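Local coordinates for protein pyridoxamine 5-phosphate-dependent dehydrase (Escherichia coli, PDB 3B8X) that removes the C3'-hydroxyl group from GDP-4-keto-6-deoxy-D-mannose, using a vitamin B6 cofactor, in the biosynthesis of the O-antigen sugar L-colitose, at residues 68-71 and 76-79. The protein carries 1 engineered substitution. Residues are numbered along the deposited sequence; the frame is centred on the assembly and turned at random.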
loop_
_atom_site.group_PDB
_atom_site.type_symbol
_atom_site.label_atom_id
_atom_site.label_comp_id
_atom_site.label_asym_id
_atom_site.label_seq_id
_atom_site.Cartn_x
_atom_site.Cartn_y
_atom_site.Cartn_z
ATOM N N ALA B 68 -11.979 -6.719 2.399
ATOM C CA ALA B 68 -13.203 -6.910 1.645
ATOM C C ALA B 68 -14.291 -7.672 2.395
ATOM O O ALA B 68 -15.454 -7.411 2.183
ATOM C CB ALA B 68 -12.895 -7.596 0.348
ATOM N N LEU B 69 -13.908 -8.637 3.227
ATOM C CA LEU B 69 -14.866 -9.445 3.957
ATOM C C LEU B 69 -15.700 -8.666 4.966
ATOM O O LEU B 69 -16.720 -9.140 5.446
ATOM C CB LEU B 69 -14.172 -10.616 4.645
ATOM C CG LEU B 69 -13.472 -11.562 3.675
ATOM C CD1 LEU B 69 -12.514 -12.537 4.377
ATOM C CD2 LEU B 69 -14.485 -12.270 2.808
ATOM N N PHE B 70 -15.282 -7.444 5.249
ATOM C CA PHE B 70 -15.993 -6.616 6.203
ATOM C C PHE B 70 -17.007 -5.763 5.476
ATOM O O PHE B 70 -17.860 -5.128 6.088
ATOM C CB PHE B 70 -15.005 -5.720 6.962
ATOM C CG PHE B 70 -14.177 -6.453 7.980
ATOM C CD1 PHE B 70 -13.204 -7.368 7.574
ATOM C CD2 PHE B 70 -14.369 -6.223 9.352
ATOM C CE1 PHE B 70 -12.490 -8.092 8.507
ATOM C CE2 PHE B 70 -13.686 -6.965 10.303
ATOM C CZ PHE B 70 -12.700 -7.866 9.891
ATOM N N PHE B 71 -16.871 -5.731 4.158
ATOM C CA PHE B 71 -17.599 -4.807 3.297
ATOM C C PHE B 71 -18.654 -5.445 2.447
ATOM O O PHE B 71 -19.331 -4.771 1.681
ATOM C CB PHE B 71 -16.630 -3.929 2.455
ATOM C CG PHE B 71 -15.610 -3.193 3.287
ATOM C CD1 PHE B 71 -14.269 -3.238 2.978
ATOM C CD2 PHE B 71 -15.986 -2.492 4.421
ATOM C CE1 PHE B 71 -13.355 -2.577 3.780
ATOM C CE2 PHE B 71 -15.072 -1.867 5.246
ATOM C CZ PHE B 71 -13.750 -1.904 4.926
ATOM N N ARG B 76 -19.169 -10.539 5.849
ATOM C CA ARG B 76 -18.708 -11.889 6.106
ATOM C C ARG B 76 -17.822 -12.087 7.322
ATOM O O ARG B 76 -17.651 -13.225 7.752
ATOM C CB ARG B 76 -18.120 -12.496 4.859
ATOM C CG ARG B 76 -19.177 -13.001 3.900
ATOM C CD ARG B 76 -18.963 -12.469 2.510
ATOM N NE ARG B 76 -19.100 -13.562 1.551
ATOM C CZ ARG B 76 -19.490 -13.438 0.283
ATOM N NH1 ARG B 76 -19.779 -12.248 -0.252
ATOM N NH2 ARG B 76 -19.575 -14.529 -0.466
ATOM N N LEU B 77 -17.295 -10.998 7.886
ATOM C CA LEU B 77 -16.491 -11.037 9.116
ATOM C C LEU B 77 -16.781 -9.747 9.833
ATOM O O LEU B 77 -17.213 -8.783 9.189
ATOM C CB LEU B 77 -14.959 -11.134 8.867
ATOM C CG LEU B 77 -14.327 -12.418 8.283
ATOM C CD1 LEU B 77 -12.815 -12.223 8.077
ATOM C CD2 LEU B 77 -14.557 -13.642 9.166
ATOM N N LYS B 78 -16.516 -9.741 11.145
ATOM C CA LYS B 78 -16.678 -8.588 12.030
ATOM C C LYS B 78 -15.595 -8.684 13.097
ATOM O O LYS B 78 -14.982 -9.735 13.264
ATOM C CB LYS B 78 -18.051 -8.578 12.665
ATOM C CG LYS B 78 -18.165 -9.566 13.767
ATOM C CD LYS B 78 -19.611 -9.630 14.227
ATOM C CE LYS B 78 -19.766 -10.646 15.346
ATOM N NZ LYS B 78 -19.870 -12.065 14.868
ATOM N N LYS B 79 -15.347 -7.595 13.814
ATOM C CA LYS B 79 -14.288 -7.568 14.825
ATOM C C LYS B 79 -14.501 -8.721 15.787
ATOM O O LYS B 79 -15.649 -9.047 16.074
ATOM C CB LYS B 79 -14.318 -6.245 15.609
ATOM C CG LYS B 79 -13.581 -5.082 14.932
ATOM C CD LYS B 79 -13.044 -4.093 15.947
ATOM C CE LYS B 79 -13.412 -2.670 15.556
ATOM N NZ LYS B 79 -13.153 -1.686 16.651
#
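Leu69 and Leu77 lie side by side in the connection between helix 58-68 and strand 82-86, where the type I beta turn Ala68-Phe71 meets the chain leading to the large mixed sheet in this DegT/DnrJ/EryC1-family aminotransferase fold. Along Leu69, CB sits 4.0 Å from Leu77 CD1. A chi1 of -61° sets CG beside the backbone N, and the fork beyond it sends CD1 to Leu77 CD1 at 3.7 Å and CD2 to Arg76 CB at 4.2 Å. A branched aliphatic chain suits this buried place, since it also packs on Leu159 of strand 157-161 and Ile207 of helix 205-214.

The carbonyl of Leu69 is shared by two backbone donors. Arg76 N lies 2.8 Å from Leu69 O, and Leu77 N lies 3.1 Å from the same oxygen, both weak bonds because they are strongly bent, with N-H...O angles of 122° and 133°. The long chain of Arg76 suits a partly exposed position: CB stays by the turn, while bends at chi2 and chi3 carry the guanidinium group off, and its NH2 forms a salt bridge with Asp204.

Phe70, partly exposed, offers a flat surface to the passing chain, and its ring also meets that of Tyr100. Leu77 CB and Leu77 O both sit over the same face: CB makes a CH-pi contact 4.2 Å from the ring centroid, and O stands toward the rim, 3.8 Å from Phe70 CD2.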